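Local atomic coordinates of succinate dehydrogenase subunit A (Mycolicibacterium smegmatis, PDB entry 7D6V), a protein that probably catalyses the oxidation of succinate to fumarate as the FAD-binding subunit of a membrane-bound respiratory complex that passes the electrons on to quinone. Residues D73-M86 / S415-N427. Sequence-based numbering, arbitrary orientation.
Sequences DTMRGGKFLNNWRM and SGGMHGSNRLGGN. With FAD (flavin-adenine dinucleotide), chain D.
Leu-81 lies against the 420-421 backbone, and its side chain can be followed outward atom by atom. Leu-81 CB sits 3.9 Å from Gly-420 CA. With CG anti to the backbone N (chi1 -171°), the chain carries on over the same glycine, and CG also meets that CA. Leu-81 CD2 then reaches past it to Gly-420 O, at 3.5 Å, and to the hydroxyl of Ser-421. Phe-245, in a loop, touches both Leu-81 and Ser-421.

Two residues on from Leu-81 the segments are tied by backbone: Asn-83 N, at the N-cap of helix 84-102, gives a nearly straight bond to Gly-417 O (2.7 Å, 168° at the hydrogen). In the first turn of that helix, Met-86 bends at its last torsion and brings CE to within 4.0 Å of Met-418 CB, the two thioether chains crossing at a slant.

Residues 77-83 form the short connection between helix 67-76 and helix 84-102 in the FAD-binding domain: a Schellman motif, with Lys-79 as C-prime residue, closes helix 67-76, and a type I' turn from Gly-78 to Leu-81 leads toward the next helix. Leu-424 packs against that helix end, with CD1 3.4 Å from Gly-77 O and CD2 against the backbone of Asp-73.

Nearer the cofactor, Asn-427 ND2 donates to Thr-74 OG1 over 2.9 Å, the hydroxyl standing 16° out of the amide plane. Because OD1 of the same amide is bonded to His-70, both ends of the group are held and its rotation is fixed. Gly-426, the N-cap residue just before, makes a weak N-H bond to FAD O2. Arg-423 turns the edge of its guanidinium to that oxygen, Arg-423 NH2 lying 2.9 Å from FAD O2 and 3.0 Å from FAD N1, so a cation and a helix N-terminus together would probably favour negative charge at the N1-C2=O2 end of the reduced flavin, as in other flavoproteins.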
ATOM      1  N   ASP A  73      27.228   0.735  16.506  1.00 14.89           N
ATOM      2  CA  ASP A  73      26.919   0.951  15.098  1.00 14.89           C
ATOM      3  C   ASP A  73      26.188   2.268  14.889  1.00 14.89           C
ATOM      4  O   ASP A  73      26.473   3.002  13.937  1.00 14.89           O
ATOM      5  CB  ASP A  73      26.088  -0.211  14.560  1.00 14.89           C
ATOM      6  CG  ASP A  73      26.895  -1.474  14.394  1.00 14.89           C
ATOM      7  OD1 ASP A  73      28.119  -1.433  14.622  1.00 14.89           O
ATOM      8  OD2 ASP A  73      26.310  -2.510  14.036  1.00 14.89           O
ATOM      9  N   THR A  74      25.230   2.579  15.763  1.00 15.51           N
ATOM     10  CA  THR A  74      24.503   3.838  15.654  1.00 15.51           C
ATOM     11  C   THR A  74      25.420   5.028  15.910  1.00 15.51           C
ATOM     12  O   THR A  74      25.338   6.043  15.209  1.00 15.51           O
ATOM     13  CB  THR A  74      23.324   3.843  16.626  1.00 15.51           C
ATOM     14  OG1 THR A  74      22.340   2.904  16.183  1.00 15.51           O
ATOM     15  CG2 THR A  74      22.691   5.219  16.709  1.00 15.51           C
ATOM     16  N   MET A  75      26.311   4.918  16.895  1.00 16.97           N
ATOM     17  CA  MET A  75      27.211   6.026  17.198  1.00 16.97           C
ATOM     18  C   MET A  75      28.211   6.254  16.070  1.00 16.97           C
ATOM     19  O   MET A  75      28.587   7.396  15.791  1.00 16.97           O
ATOM     20  CB  MET A  75      27.935   5.764  18.516  1.00 16.97           C
ATOM     21  CG  MET A  75      27.037   5.838  19.738  1.00 16.97           C
ATOM     22  SD  MET A  75      26.159   7.397  19.928  1.00 16.97           S
ATOM     23  CE  MET A  75      27.515   8.516  20.243  1.00 16.97           C
ATOM     24  N   ARG A  76      28.662   5.178  15.420  1.00 17.38           N
ATOM     25  CA  ARG A  76      29.549   5.310  14.267  1.00 17.38           C
ATOM     26  C   ARG A  76      28.840   5.983  13.100  1.00 17.38           C
ATOM     27  O   ARG A  76      29.370   6.917  12.490  1.00 17.38           O
ATOM     28  CB  ARG A  76      30.055   3.938  13.843  1.00 17.38           C
ATOM     29  CG  ARG A  76      31.422   3.594  14.343  1.00 17.38           C
ATOM     30  CD  ARG A  76      31.872   2.274  13.760  1.00 17.38           C
ATOM     31  NE  ARG A  76      31.077   1.167  14.279  1.00 17.38           N
ATOM     32  CZ  ARG A  76      31.290   0.577  15.449  1.00 17.38           C
ATOM     33  NH1 ARG A  76      32.276   0.983  16.234  1.00 17.38           N
ATOM     34  NH2 ARG A  76      30.513  -0.421  15.835  1.00 17.38           N
ATOM     35  N   GLY A  77      27.649   5.503  12.767  1.00 18.02           N
ATOM     36  CA  GLY A  77      26.838   6.067  11.710  1.00 18.02           C
ATOM     37  C   GLY A  77      26.098   7.289  12.200  1.00 18.02           C
ATOM     38  O   GLY A  77      24.926   7.211  12.574  1.00 18.02           O
ATOM     39  N   GLY A  78      26.787   8.422  12.222  1.00 18.83           N
ATOM     40  CA  GLY A  78      26.326   9.599  12.923  1.00 18.83           C
ATOM     41  C   GLY A  78      27.523  10.351  13.456  1.00 18.83           C
ATOM     42  O   GLY A  78      27.401  11.477  13.944  1.00 18.83           O
ATOM     43  N   LYS A  79      28.689   9.712  13.360  1.00 19.79           N
ATOM     44  CA  LYS A  79      29.982  10.349  13.605  1.00 19.79           C
ATOM     45  C   LYS A  79      30.100  10.877  15.028  1.00 19.79           C
ATOM     46  O   LYS A  79      30.757  11.891  15.271  1.00 19.79           O
ATOM     47  CB  LYS A  79      30.252  11.462  12.591  1.00 19.79           C
ATOM     48  CG  LYS A  79      30.909  10.975  11.311  1.00 19.79           C
ATOM     49  CD  LYS A  79      29.966  10.122  10.488  1.00 19.79           C
ATOM     50  CE  LYS A  79      30.655   9.557   9.265  1.00 19.79           C
ATOM     51  NZ  LYS A  79      29.800   8.550   8.586  1.00 19.79           N
ATOM     52  N   PHE A  80      29.459  10.187  15.969  1.00 20.53           N
ATOM     53  CA  PHE A  80      29.524  10.487  17.396  1.00 20.53           C
ATOM     54  C   PHE A  80      28.967  11.866  17.726  1.00 20.53           C
ATOM     55  O   PHE A  80      29.284  12.436  18.774  1.00 20.53           O
ATOM     56  CB  PHE A  80      30.954  10.328  17.922  1.00 20.53           C
ATOM     57  CG  PHE A  80      31.466   8.922  17.832  1.00 20.53           C
ATOM     58  CD1 PHE A  80      32.154   8.493  16.713  1.00 20.53           C
ATOM     59  CD2 PHE A  80      31.236   8.021  18.855  1.00 20.53           C
ATOM     60  CE1 PHE A  80      32.615   7.201  16.623  1.00 20.53           C
ATOM     61  CE2 PHE A  80      31.697   6.725  18.769  1.00 20.53           C
ATOM     62  CZ  PHE A  80      32.387   6.316  17.653  1.00 20.53           C
ATOM     63  N   LEU A  81      28.127  12.404  16.850  1.00 19.95           N
ATOM     64  CA  LEU A  81      27.344  13.591  17.147  1.00 19.95           C
ATOM     65  C   LEU A  81      26.003  13.237  17.775  1.00 19.95           C
ATOM     66  O   LEU A  81      25.273  14.135  18.205  1.00 19.95           O
ATOM     67  CB  LEU A  81      27.127  14.400  15.862  1.00 19.95           C
ATOM     68  CG  LEU A  81      26.509  15.795  15.945  1.00 19.95           C
ATOM     69  CD1 LEU A  81      27.452  16.759  16.639  1.00 19.95           C
ATOM     70  CD2 LEU A  81      26.133  16.294  14.582  1.00 19.95           C
ATOM     71  N   ASN A  82      25.691  11.946  17.860  1.00 18.44           N
ATOM     72  CA  ASN A  82      24.405  11.473  18.352  1.00 18.44           C
ATOM     73  C   ASN A  82      24.181  11.889  19.798  1.00 18.44           C
ATOM     74  O   ASN A  82      25.124  12.115  20.559  1.00 18.44           O
ATOM     75  CB  ASN A  82      24.348   9.949  18.269  1.00 18.44           C
ATOM     76  CG  ASN A  82      24.656   9.425  16.890  1.00 18.44           C
ATOM     77  OD1 ASN A  82      25.799   9.103  16.584  1.00 18.44           O
ATOM     78  ND2 ASN A  82      23.631   9.275  16.072  1.00 18.44           N
ATOM     79  N   ASN A  83      22.910  11.982  20.178  1.00 17.59           N
ATOM     80  CA  ASN A  83      22.547  11.951  21.589  1.00 17.59           C
ATOM     81  C   ASN A  83      22.772  10.534  22.094  1.00 17.59           C
ATOM     82  O   ASN A  83      22.034   9.614  21.732  1.00 17.59           O
ATOM     83  CB  ASN A  83      21.098  12.386  21.786  1.00 17.59           C
ATOM     84  CG  ASN A  83      20.812  12.833  23.205  1.00 17.59           C
ATOM     85  OD1 ASN A  83      21.348  12.282  24.163  1.00 17.59           O
ATOM     86  ND2 ASN A  83      19.965  13.842  23.346  1.00 17.59           N
ATOM     87  N   TRP A  84      23.806  10.352  22.915  1.00 18.74           N
ATOM     88  CA  TRP A  84      24.210   9.011  23.315  1.00 18.74           C
ATOM     89  C   TRP A  84      23.152   8.332  24.174  1.00 18.74           C
ATOM     90  O   TRP A  84      22.982   7.111  24.091  1.00 18.74           O
ATOM     91  CB  TRP A  84      25.537   9.075  24.058  1.00 18.74           C
ATOM     92  CG  TRP A  84      25.503   9.986  25.231  1.00 18.74           C
ATOM     93  CD1 TRP A  84      25.788  11.317  25.241  1.00 18.74           C
ATOM     94  CD2 TRP A  84      25.170   9.636  26.579  1.00 18.74           C
ATOM     95  NE1 TRP A  84      25.658  11.818  26.512  1.00 18.74           N
ATOM     96  CE2 TRP A  84      25.278  10.806  27.351  1.00 18.74           C
ATOM     97  CE3 TRP A  84      24.789   8.447  27.206  1.00 18.74           C
ATOM     98  CZ2 TRP A  84      25.018  10.822  28.716  1.00 18.74           C
ATOM     99  CZ3 TRP A  84      24.533   8.466  28.559  1.00 18.74           C
ATOM    100  CH2 TRP A  84      24.648   9.644  29.300  1.00 18.74           C
ATOM    101  N   ARG A  85      22.443   9.096  25.005  1.00 17.72           N
ATOM    102  CA  ARG A  85      21.370   8.516  25.802  1.00 17.72           C
ATOM    103  C   ARG A  85      20.257   7.982  24.914  1.00 17.72           C
ATOM    104  O   ARG A  85      19.757   6.872  25.132  1.00 17.72           O
ATOM    105  CB  ARG A  85      20.835   9.555  26.783  1.00 17.72           C
ATOM    106  CG  ARG A  85      19.799   9.028  27.754  1.00 17.72           C
ATOM    107  CD  ARG A  85      20.271   7.799  28.501  1.00 17.72           C
ATOM    108  NE  ARG A  85      19.309   7.419  29.529  1.00 17.72           N
ATOM    109  CZ  ARG A  85      19.176   6.193  30.020  1.00 17.72           C
ATOM    110  NH1 ARG A  85      18.269   5.949  30.951  1.00 17.72           N
ATOM    111  NH2 ARG A  85      19.946   5.212  29.580  1.00 17.72           N
ATOM    112  N   MET A  86      19.874   8.744  23.889  1.00 16.74           N
ATOM    113  CA  MET A  86      18.831   8.288  22.978  1.00 16.74           C
ATOM    114  C   MET A  86      19.277   7.062  22.197  1.00 16.74           C
ATOM    115  O   MET A  86      18.496   6.125  22.007  1.00 16.74           O
ATOM    116  CB  MET A  86      18.434   9.415  22.028  1.00 16.74           C
ATOM    117  CG  MET A  86      17.452  10.400  22.623  1.00 16.74           C
ATOM    118  SD  MET A  86      17.128  11.801  21.544  1.00 16.74           S
ATOM    119  CE  MET A  86      15.868  11.114  20.479  1.00 16.74           C
ATOM    120  N   SER A 415      11.546  14.844  15.547  1.00 16.62           N
ATOM    121  CA  SER A 415      12.450  14.903  16.679  1.00 16.62           C
ATOM    122  C   SER A 415      13.898  14.987  16.204  1.00 16.62           C
ATOM    123  O   SER A 415      14.236  14.607  15.081  1.00 16.62           O
ATOM    124  CB  SER A 415      12.258  13.681  17.573  1.00 16.62           C
ATOM    125  OG  SER A 415      12.980  13.813  18.780  1.00 16.62           O
ATOM    126  N   GLY A 416      14.756  15.493  17.079  1.00 17.07           N
ATOM    127  CA  GLY A 416      16.165  15.617  16.772  1.00 17.07           C
ATOM    128  C   GLY A 416      17.025  15.083  17.898  1.00 17.07           C
ATOM    129  O   GLY A 416      16.670  15.160  19.073  1.00 17.07           O
ATOM    130  N   GLY A 417      18.172  14.526  17.516  1.00 18.01           N
ATOM    131  CA  GLY A 417      19.149  14.095  18.496  1.00 18.01           C
ATOM    132  C   GLY A 417      19.646  12.672  18.354  1.00 18.01           C
ATOM    133  O   GLY A 417      20.831  12.411  18.576  1.00 18.01           O
ATOM    134  N   MET A 418      18.763  11.742  17.985  1.00 18.75           N
ATOM    135  CA  MET A 418      19.175  10.347  17.869  1.00 18.75           C
ATOM    136  C   MET A 418      20.256  10.159  16.815  1.00 18.75           C
ATOM    137  O   MET A 418      21.356   9.686  17.115  1.00 18.75           O
ATOM    138  CB  MET A 418      17.981   9.459  17.545  1.00 18.75           C
ATOM    139  CG  MET A 418      18.411   8.025  17.486  1.00 18.75           C
ATOM    140  SD  MET A 418      17.154   6.793  17.199  1.00 18.75           S
ATOM    141  CE  MET A 418      18.244   5.386  17.111  1.00 18.75           C
ATOM    142  N   HIS A 419      19.954  10.500  15.569  1.00 18.67           N
ATOM    143  CA  HIS A 419      20.926  10.419  14.491  1.00 18.67           C
ATOM    144  C   HIS A 419      21.661  11.750  14.420  1.00 18.67           C
ATOM    145  O   HIS A 419      21.053  12.783  14.120  1.00 18.67           O
ATOM    146  CB  HIS A 419      20.230  10.102  13.169  1.00 18.67           C
ATOM    147  CG  HIS A 419      19.061   9.179  13.310  1.00 18.67           C
ATOM    148  ND1 HIS A 419      17.766   9.632  13.432  1.00 18.67           N
ATOM    149  CD2 HIS A 419      18.988   7.826  13.338  1.00 18.67           C
ATOM    150  CE1 HIS A 419      16.947   8.602  13.535  1.00 18.67           C
ATOM    151  NE2 HIS A 419      17.663   7.495  13.479  1.00 18.67           N
ATOM    152  N   GLY A 420      22.954  11.734  14.719  1.00 19.22           N
ATOM    153  CA  GLY A 420      23.692  12.977  14.793  1.00 19.22           C
ATOM    154  C   GLY A 420      23.912  13.622  13.444  1.00 19.22           C
ATOM    155  O   GLY A 420      23.341  14.673  13.143  1.00 19.22           O
ATOM    156  N   SER A 421      24.731  12.985  12.615  1.00 19.89           N
ATOM    157  CA  SER A 421      25.038  13.486  11.289  1.00 19.89           C
ATOM    158  C   SER A 421      24.512  12.602  10.177  1.00 19.89           C
ATOM    159  O   SER A 421      24.527  13.025   9.017  1.00 19.89           O
ATOM    160  CB  SER A 421      26.553  13.640  11.116  1.00 19.89           C
ATOM    161  OG  SER A 421      27.039  14.661  11.956  1.00 19.89           O
ATOM    162  N   ASN A 422      24.060  11.394  10.493  1.00 19.92           N
ATOM    163  CA  ASN A 422      23.679  10.414   9.492  1.00 19.92           C
ATOM    164  C   ASN A 422      22.917   9.300  10.184  1.00 19.92           C
ATOM    165  O   ASN A 422      23.257   8.913  11.302  1.00 19.92           O
ATOM    166  CB  ASN A 422      24.910   9.855   8.767  1.00 19.92           C
ATOM    167  CG  ASN A 422      24.546   9.047   7.543  1.00 19.92           C
ATOM    168  OD1 ASN A 422      23.793   9.503   6.685  1.00 19.92           O
ATOM    169  ND2 ASN A 422      25.083   7.840   7.454  1.00 19.92           N
ATOM    170  N   ARG A 423      21.885   8.805   9.520  1.00 18.86           N
ATOM    171  CA  ARG A 423      21.058   7.724  10.026  1.00 18.86           C
ATOM    172  C   ARG A 423      21.447   6.389   9.402  1.00 18.86           C
ATOM    173  O   ARG A 423      21.820   6.310   8.229  1.00 18.86           O
ATOM    174  CB  ARG A 423      19.585   8.013   9.750  1.00 18.86           C
ATOM    175  CG  ARG A 423      19.287   8.045   8.272  1.00 18.86           C
ATOM    176  CD  ARG A 423      17.855   8.354   7.971  1.00 18.86           C
ATOM    177  NE  ARG A 423      16.996   7.278   8.424  1.00 18.86           N
ATOM    178  CZ  ARG A 423      16.750   6.194   7.701  1.00 18.86           C
ATOM    179  NH1 ARG A 423      17.290   6.061   6.498  1.00 18.86           N
ATOM    180  NH2 ARG A 423      15.964   5.248   8.179  1.00 18.86           N
ATOM    181  N   LEU A 424      21.380   5.343  10.217  1.00 16.56           N
ATOM    182  CA  LEU A 424      21.462   3.981   9.715  1.00 16.56           C
ATOM    183  C   LEU A 424      20.120   3.576   9.129  1.00 16.56           C
ATOM    184  O   LEU A 424      19.066   3.954   9.644  1.00 16.56           O
ATOM    185  CB  LEU A 424      21.846   3.011  10.832  1.00 16.56           C
ATOM    186  CG  LEU A 424      23.315   2.774  11.173  1.00 16.56           C
ATOM    187  CD1 LEU A 424      23.964   4.046  11.634  1.00 16.56           C
ATOM    188  CD2 LEU A 424      23.430   1.719  12.251  1.00 16.56           C
ATOM    189  N   GLY A 425      20.160   2.821   8.041  1.00 16.46           N
ATOM    190  CA  GLY A 425      18.936   2.266   7.508  1.00 16.46           C
ATOM    191  C   GLY A 425      18.324   1.282   8.479  1.00 16.46           C
ATOM    192  O   GLY A 425      19.021   0.412   9.008  1.00 16.46           O
ATOM    193  N   GLY A 426      17.024   1.408   8.726  1.00 15.67           N
ATOM    194  CA  GLY A 426      16.325   0.577   9.675  1.00 15.67           C
ATOM    195  C   GLY A 426      16.176   1.189  11.050  1.00 15.67           C
ATOM    196  O   GLY A 426      15.299   0.766  11.811  1.00 15.67           O
ATOM    197  N   ASN A 427      17.004   2.181  11.383  1.00 15.17           N
ATOM    198  CA  ASN A 427      16.955   2.777  12.711  1.00 15.17           C
ATOM    199  C   ASN A 427      15.760   3.701  12.877  1.00 15.17           C
ATOM    200  O   ASN A 427      15.279   3.885  13.997  1.00 15.17           O
ATOM    201  CB  ASN A 427      18.247   3.539  12.994  1.00 15.17           C
ATOM    202  CG  ASN A 427      19.265   2.708  13.740  1.00 15.17           C
ATOM    203  OD1 ASN A 427      19.078   1.514  13.947  1.00 15.17           O
ATOM    204  ND2 ASN A 427      20.361   3.337  14.132  1.00 15.17           N
TER
HETATM  205  PA  FAD D 701       4.927  10.006   9.381  1.00 47.92           P
HETATM  206  O1A FAD D 701       4.216   8.747   9.709  1.00 60.35           O
HETATM  207  O2A FAD D 701       5.688  10.103   8.116  1.00 49.78           O
HETATM  208  O5B FAD D 701       3.827  11.162   9.332  1.00 56.78           O
HETATM  209  C5B FAD D 701       3.591  12.072  10.391  1.00 44.11           C
HETATM  210  C4B FAD D 701       2.096  12.283  10.566  1.00 52.81           C
HETATM  211  O4B FAD D 701       1.834  13.602  11.032  1.00 51.81           O
HETATM  212  C3B FAD D 701       1.295  12.139   9.295  1.00 50.05           C
HETATM  213  O3B FAD D 701       0.134  11.388   9.614  1.00 55.52           O
HETATM  214  C2B FAD D 701       0.870  13.543   8.953  1.00 47.82           C
HETATM  215  O2B FAD D 701      -0.370  13.589   8.259  1.00 66.09           O
HETATM  216  C1B FAD D 701       0.746  14.161  10.313  1.00 53.66           C
HETATM  217  N9A FAD D 701       0.862  15.626  10.246  1.00 52.69           N
HETATM  218  C8A FAD D 701       1.885  16.322   9.752  1.00 42.11           C
HETATM  219  N7A FAD D 701       1.657  17.643   9.855  1.00 48.96           N
HETATM  220  C5A FAD D 701       0.459  17.803  10.425  1.00 47.12           C
HETATM  221  C6A FAD D 701      -0.393  18.933  10.826  1.00 47.41           C
HETATM  222  N6A FAD D 701      -0.004  20.203  10.635  1.00 50.65           N
HETATM  223  N1A FAD D 701      -1.574  18.656  11.389  1.00 47.33           N
HETATM  224  C2A FAD D 701      -1.987  17.403  11.599  1.00 51.28           C
HETATM  225  N3A FAD D 701      -1.268  16.336  11.261  1.00 51.84           N
HETATM  226  C4A FAD D 701      -0.060  16.469  10.682  1.00 48.04           C
HETATM  227  N1  FAD D 701      13.254   4.514   7.210  1.00 62.94           N
HETATM  228  C2  FAD D 701      13.759   3.287   7.447  1.00 63.04           C
HETATM  229  O2  FAD D 701      14.200   3.038   8.573  1.00 56.25           O
HETATM  230  N3  FAD D 701      13.810   2.326   6.525  1.00 65.67           N
HETATM  231  C4  FAD D 701      13.363   2.515   5.290  1.00 65.21           C
HETATM  232  O4  FAD D 701      13.419   1.607   4.451  1.00 66.69           O
HETATM  233  C4X FAD D 701      12.795   3.827   4.937  1.00 60.33           C
HETATM  234  N5  FAD D 701      12.324   4.084   3.707  1.00 60.90           N
HETATM  235  C5X FAD D 701      11.809   5.289   3.421  1.00 55.02           C
HETATM  236  C6  FAD D 701      11.324   5.537   2.147  1.00 53.65           C
HETATM  237  C7  FAD D 701      10.795   6.776   1.840  1.00 50.56           C
HETATM  238  C7M FAD D 701      10.270   7.058   0.464  1.00 49.65           C
HETATM  239  C8  FAD D 701      10.747   7.833   2.871  1.00 47.62           C
HETATM  240  C8M FAD D 701      10.172   9.177   2.539  1.00 42.14           C
HETATM  241  C9  FAD D 701      11.225   7.591   4.145  1.00 49.32           C
HETATM  242  C9A FAD D 701      11.755   6.354   4.451  1.00 54.45           C
HETATM  243  N10 FAD D 701      12.243   6.108   5.737  1.00 55.67           N
HETATM  244  C10 FAD D 701      12.767   4.841   6.004  1.00 57.06           C
HETATM  245  C1' FAD D 701      12.190   7.132   6.774  1.00 52.27           C
HETATM  246  C2' FAD D 701      11.050   6.819   7.736  1.00 57.37           C
HETATM  247  O2' FAD D 701       9.947   6.262   7.026  1.00 60.89           O
HETATM  248  C3' FAD D 701      10.534   8.057   8.447  1.00 54.68           C
HETATM  249  O3' FAD D 701      11.567   8.563   9.281  1.00 59.71           O
HETATM  250  C4' FAD D 701       9.332   7.716   9.313  1.00 52.15           C
HETATM  251  O4' FAD D 701       8.282   7.216   8.498  1.00 56.02           O
HETATM  252  C5' FAD D 701       8.806   8.917  10.073  1.00 53.37           C
HETATM  253  O5' FAD D 701       7.577   8.536  10.672  1.00 50.83           O
HETATM  254  P   FAD D 701       6.719   9.516  11.590  1.00 52.77           P
HETATM  255  O1P FAD D 701       5.746   8.674  12.336  1.00 55.36           O
HETATM  256  O2P FAD D 701       7.631  10.402  12.361  1.00 55.97           O
HETATM  257  O3P FAD D 701       5.923  10.454  10.555  1.00 53.35           O